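Local atomic coordinates of DUF1491 domain-containing protein (Caulobacter crescentus, PDB entry 4GOQ), a protein that is of unknown function and belongs to the DUF1491 family. Residues 3-15 with 26-39. Residues are numbered along the deposited sequence; the frame is centred on the assembly and turned at random.
Sequences LLSTDIWVAALIR and VARKGDARAGAVLV
The T6 hydroxyl and the backbone amides of T6 and D7, in the first turn of helix 6-15, meet the loop 31-35. T6 OG1 donates to G35 O at 2.7 Å, lying in the carbonyl plane on a lone pair. Its chi1 of -56° turns OG1 to the loop and sets CG2 anti to the backbone N, over V37. D7 N donates to A32 O at 3.1 Å, fairly straight (161° at the hydrogen), and T6 N to R33 O only weakly, at 3.4 Å. Loop carbonyls thus take up amides at the helix start, where no earlier turn supplies acceptors. S5 adds a CA-H...O contact to R33 O. The loop is itself braced by an Asx motif, in which D31 OD2 accepts from A34 N.

Further along, the contact is apolar. T6 CG2 presses on V37 CG2 at 3.4 Å, closer than normal van der Waals contact, the two side chains lying alongside one another and pointing opposite ways. V37 CG1 lies 3.9 Å from CZ3 of W9, obliquely to the ring, while V39 CG2 sits near the ring plane at its edge and also meets L13 CD2. V26 packs crosswise against V10 and I14; its CG2 comes 3.5 Å from I14 CD1.

Segment 6-15 of the helix runs nearly parallel to strand 37-39, 16° between the axes of these segments, and packs on the mixed sheet. T6, V10 and L13 also touch W91, V93 and I95 of strand 91-97, which lies between strands 23-28 and 37-43, while W9 NE1 hydrogen-bonds to E106 OE2 and its ring meets W64; helix 74-86 packs against R28 and L38.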
loop_
_atom_site.group_PDB
_atom_site.type_symbol
_atom_site.label_atom_id
_atom_site.label_comp_id
_atom_site.label_asym_id
_atom_site.label_seq_id
_atom_site.Cartn_x
_atom_site.Cartn_y
_atom_site.Cartn_z
ATOM N N LEU A 3 11.234 -4.013 14.887
ATOM C CA LEU A 3 11.073 -2.597 15.233
ATOM C C LEU A 3 9.585 -2.304 15.571
ATOM O O LEU A 3 9.143 -2.591 16.685
ATOM C CB LEU A 3 11.594 -1.698 14.075
ATOM C CG LEU A 3 11.683 -0.177 14.336
ATOM C CD1 LEU A 3 13.082 0.235 14.771
ATOM C CD2 LEU A 3 11.262 0.614 13.101
ATOM N N LEU A 4 8.822 -1.802 14.604
ATOM C CA LEU A 4 7.430 -1.427 14.778
ATOM C C LEU A 4 6.474 -2.484 14.227
ATOM O O LEU A 4 6.631 -2.898 13.084
ATOM C CB LEU A 4 7.200 -0.092 14.053
ATOM C CG LEU A 4 5.869 0.609 14.309
ATOM C CD1 LEU A 4 5.777 1.057 15.743
ATOM C CD2 LEU A 4 5.738 1.823 13.445
ATOM N N SER A 5 5.464 -2.882 15.026
ATOM C CA SER A 5 4.456 -3.852 14.571
ATOM C C SER A 5 3.704 -3.289 13.401
ATOM O O SER A 5 3.392 -2.109 13.392
ATOM C CB SER A 5 3.489 -4.222 15.696
ATOM O OG SER A 5 4.174 -4.996 16.662
ATOM N N THR A 6 3.440 -4.119 12.386
ATOM C CA THR A 6 2.748 -3.689 11.166
ATOM C C THR A 6 1.385 -3.047 11.452
ATOM O O THR A 6 1.058 -2.035 10.826
ATOM C CB THR A 6 2.602 -4.868 10.195
ATOM O OG1 THR A 6 3.907 -5.385 9.941
ATOM C CG2 THR A 6 1.935 -4.451 8.893
ATOM N N ASP A 7 0.596 -3.621 12.381
ATOM C CA ASP A 7 -0.748 -3.094 12.654
ATOM C C ASP A 7 -0.685 -1.656 13.190
ATOM O O ASP A 7 -1.568 -0.866 12.894
ATOM C CB ASP A 7 -1.526 -4.025 13.623
ATOM C CG ASP A 7 -1.024 -4.034 15.056
ATOM O OD1 ASP A 7 0.200 -4.141 15.258
ATOM O OD2 ASP A 7 -1.864 -4.000 15.977
ATOM N N ILE A 8 0.379 -1.303 13.944
ATOM C CA ILE A 8 0.560 0.082 14.441
ATOM C C ILE A 8 0.791 1.022 13.234
ATOM O O ILE A 8 0.211 2.107 13.143
ATOM C CB ILE A 8 1.719 0.124 15.473
ATOM C CG1 ILE A 8 1.315 -0.670 16.759
ATOM C CG2 ILE A 8 2.088 1.582 15.862
ATOM C CD1 ILE A 8 2.456 -0.875 17.786
ATOM N N TRP A 9 1.667 0.613 12.352
ATOM C CA TRP A 9 2.009 1.369 11.148
ATOM C C TRP A 9 0.762 1.513 10.235
ATOM O O TRP A 9 0.513 2.586 9.665
ATOM C CB TRP A 9 3.172 0.648 10.430
ATOM C CG TRP A 9 3.635 1.364 9.184
ATOM C CD1 TRP A 9 4.653 2.280 9.089
ATOM C CD2 TRP A 9 3.021 1.303 7.889
ATOM N NE1 TRP A 9 4.731 2.765 7.794
ATOM C CE2 TRP A 9 3.729 2.189 7.042
ATOM C CE3 TRP A 9 1.938 0.566 7.350
ATOM C CZ2 TRP A 9 3.382 2.375 5.696
ATOM C CZ3 TRP A 9 1.577 0.767 6.024
ATOM C CH2 TRP A 9 2.317 1.630 5.199
ATOM N N VAL A 10 -0.017 0.435 10.088
ATOM C CA VAL A 10 -1.231 0.467 9.264
ATOM C C VAL A 10 -2.263 1.435 9.889
ATOM O O VAL A 10 -2.847 2.238 9.153
ATOM C CB VAL A 10 -1.813 -0.953 8.990
ATOM C CG1 VAL A 10 -3.156 -0.873 8.252
ATOM C CG2 VAL A 10 -0.818 -1.807 8.182
ATOM N N ALA A 11 -2.422 1.418 11.233
ATOM C CA ALA A 11 -3.339 2.332 11.937
ATOM C C ALA A 11 -2.957 3.792 11.663
ATOM O O ALA A 11 -3.837 4.632 11.443
ATOM C CB ALA A 11 -3.347 2.045 13.445
ATOM N N ALA A 12 -1.648 4.097 11.655
ATOM C CA ALA A 12 -1.192 5.459 11.379
ATOM C C ALA A 12 -1.520 5.852 9.924
ATOM O O ALA A 12 -1.917 6.985 9.663
ATOM C CB ALA A 12 0.312 5.571 11.619
ATOM N N LEU A 13 -1.309 4.931 8.976
ATOM C CA LEU A 13 -1.584 5.214 7.557
ATOM C C LEU A 13 -3.092 5.503 7.337
ATOM O O LEU A 13 -3.449 6.524 6.717
ATOM C CB LEU A 13 -1.118 4.048 6.680
ATOM C CG LEU A 13 -1.514 4.118 5.165
ATOM C CD1 LEU A 13 -0.785 5.290 4.449
ATOM C CD2 LEU A 13 -1.107 2.834 4.466
ATOM N N ILE A 14 -3.961 4.631 7.887
ATOM C CA ILE A 14 -5.433 4.775 7.794
ATOM C C ILE A 14 -5.842 6.080 8.387
ATOM O O ILE A 14 -6.574 6.840 7.754
ATOM C CB ILE A 14 -6.201 3.601 8.479
ATOM C CG1 ILE A 14 -5.894 2.261 7.827
ATOM C CG2 ILE A 14 -7.721 3.868 8.552
ATOM C CD1 ILE A 14 -6.361 1.085 8.726
ATOM N N ARG A 15 -5.353 6.374 9.596
ATOM C CA ARG A 15 -5.675 7.599 10.304
ATOM C C ARG A 15 -5.300 8.829 9.488
ATOM O O ARG A 15 -6.127 9.725 9.327
ATOM C CB ARG A 15 -4.960 7.612 11.665
ATOM C CG ARG A 15 -4.904 8.959 12.317
ATOM C CD ARG A 15 -4.341 8.748 13.707
ATOM N NE ARG A 15 -3.902 9.996 14.313
ATOM C CZ ARG A 15 -4.708 10.864 14.909
ATOM N NH1 ARG A 15 -6.023 10.657 14.929
ATOM N NH2 ARG A 15 -4.217 11.967 15.450
ATOM N N VAL A 26 -8.621 -1.585 5.054
ATOM C CA VAL A 26 -7.741 -2.742 5.101
ATOM C C VAL A 26 -8.454 -3.801 4.247
ATOM O O VAL A 26 -9.497 -4.331 4.655
ATOM C CB VAL A 26 -7.476 -3.195 6.559
ATOM C CG1 VAL A 26 -6.756 -4.547 6.575
ATOM C CG2 VAL A 26 -6.651 -2.138 7.310
ATOM N N ALA A 27 -7.909 -4.074 3.062
ATOM C CA ALA A 27 -8.454 -5.067 2.119
ATOM C C ALA A 27 -7.990 -6.463 2.484
ATOM O O ALA A 27 -8.623 -7.435 2.100
ATOM C CB ALA A 27 -8.050 -4.733 0.701
ATOM N N ARG A 28 -6.878 -6.564 3.211
ATOM C CA ARG A 28 -6.395 -7.852 3.723
ATOM C C ARG A 28 -5.640 -7.608 5.025
ATOM O O ARG A 28 -4.689 -6.826 5.067
ATOM C CB ARG A 28 -5.533 -8.629 2.706
ATOM C CG ARG A 28 -5.319 -10.084 3.114
ATOM C CD ARG A 28 -4.417 -10.844 2.146
ATOM N NE ARG A 28 -4.404 -12.302 2.413
ATOM C CZ ARG A 28 -3.598 -12.912 3.281
ATOM N NH1 ARG A 28 -2.731 -12.212 4.002
ATOM N NH2 ARG A 28 -3.665 -14.226 3.448
ATOM N N LYS A 29 -6.082 -8.265 6.084
ATOM C CA LYS A 29 -5.431 -8.137 7.382
ATOM C C LYS A 29 -4.373 -9.223 7.484
ATOM O O LYS A 29 -4.732 -10.396 7.590
ATOM C CB LYS A 29 -6.496 -8.279 8.502
ATOM C CG LYS A 29 -6.049 -7.770 9.864
ATOM C CD LYS A 29 -7.184 -7.845 10.894
ATOM C CE LYS A 29 -7.380 -9.233 11.469
ATOM N NZ LYS A 29 -8.673 -9.351 12.198
ATOM N N GLY A 30 -3.094 -8.842 7.440
ATOM C CA GLY A 30 -2.018 -9.824 7.541
ATOM C C GLY A 30 -1.515 -10.023 8.959
ATOM O O GLY A 30 -2.224 -9.692 9.921
ATOM N N ASP A 31 -0.287 -10.579 9.096
ATOM C CA ASP A 31 0.346 -10.823 10.393
ATOM C C ASP A 31 0.577 -9.492 11.126
ATOM O O ASP A 31 1.218 -8.587 10.588
ATOM C CB ASP A 31 1.674 -11.616 10.261
ATOM C CG ASP A 31 2.337 -11.889 11.606
ATOM O OD1 ASP A 31 1.786 -12.691 12.380
ATOM O OD2 ASP A 31 3.345 -11.210 11.929
ATOM N N ALA A 32 0.011 -9.372 12.353
ATOM C CA ALA A 32 0.033 -8.118 13.123
ATOM C C ALA A 32 1.443 -7.583 13.394
ATOM O O ALA A 32 1.657 -6.375 13.341
ATOM C CB ALA A 32 -0.679 -8.326 14.469
ATOM N N ARG A 33 2.378 -8.459 13.759
ATOM C CA ARG A 33 3.704 -7.991 14.180
ATOM C C ARG A 33 4.696 -7.783 13.028
ATOM O O ARG A 33 5.448 -6.819 13.068
ATOM C CB ARG A 33 4.301 -8.978 15.193
ATOM C CG ARG A 33 3.599 -8.859 16.558
ATOM C CD ARG A 33 4.123 -9.796 17.637
ATOM N NE ARG A 33 3.194 -9.849 18.768
ATOM C CZ ARG A 33 3.207 -9.000 19.793
ATOM N NH1 ARG A 33 4.128 -8.043 19.862
ATOM N NH2 ARG A 33 2.308 -9.109 20.764
ATOM N N ALA A 34 4.716 -8.666 12.033
ATOM C CA ALA A 34 5.767 -8.619 11.020
ATOM C C ALA A 34 5.286 -8.788 9.598
ATOM O O ALA A 34 6.122 -8.959 8.712
ATOM C CB ALA A 34 6.802 -9.708 11.327
ATOM N N GLY A 35 3.978 -8.741 9.363
ATOM C CA GLY A 35 3.482 -8.900 8.004
ATOM C C GLY A 35 3.893 -7.768 7.080
ATOM O O GLY A 35 3.903 -6.589 7.473
ATOM N N ALA A 36 4.236 -8.124 5.831
ATOM C CA ALA A 36 4.543 -7.142 4.788
ATOM C C ALA A 36 3.271 -6.386 4.418
ATOM O O ALA A 36 2.182 -6.841 4.744
ATOM C CB ALA A 36 5.089 -7.850 3.571
ATOM N N VAL A 37 3.388 -5.266 3.701
ATOM C CA VAL A 37 2.235 -4.450 3.312
ATOM C C VAL A 37 2.276 -4.099 1.820
ATOM O O VAL A 37 3.331 -3.740 1.300
ATOM C CB VAL A 37 2.135 -3.127 4.147
ATOM C CG1 VAL A 37 0.891 -2.319 3.763
ATOM C CG2 VAL A 37 2.135 -3.391 5.658
ATOM N N LEU A 38 1.109 -4.215 1.151
ATOM C CA LEU A 38 0.860 -3.725 -0.198
ATOM C C LEU A 38 -0.070 -2.551 -0.062
ATOM O O LEU A 38 -1.096 -2.680 0.588
ATOM C CB LEU A 38 0.202 -4.771 -1.132
ATOM C CG LEU A 38 1.018 -5.893 -1.730
ATOM C CD1 LEU A 38 0.167 -6.636 -2.780
ATOM C CD2 LEU A 38 2.319 -5.379 -2.392
ATOM N N VAL A 39 0.237 -1.427 -0.703
ATOM C CA VAL A 39 -0.651 -0.272 -0.671
ATOM C C VAL A 39 -1.134 0.005 -2.087
ATOM O O VAL A 39 -0.315 0.217 -2.973
ATOM C CB VAL A 39 0.019 0.986 -0.048
ATOM C CG1 VAL A 39 -0.922 2.197 -0.091
ATOM C CG2 VAL A 39 0.487 0.709 1.373
HETATM O O HOH W 1 7.747 -5.926 13.077
#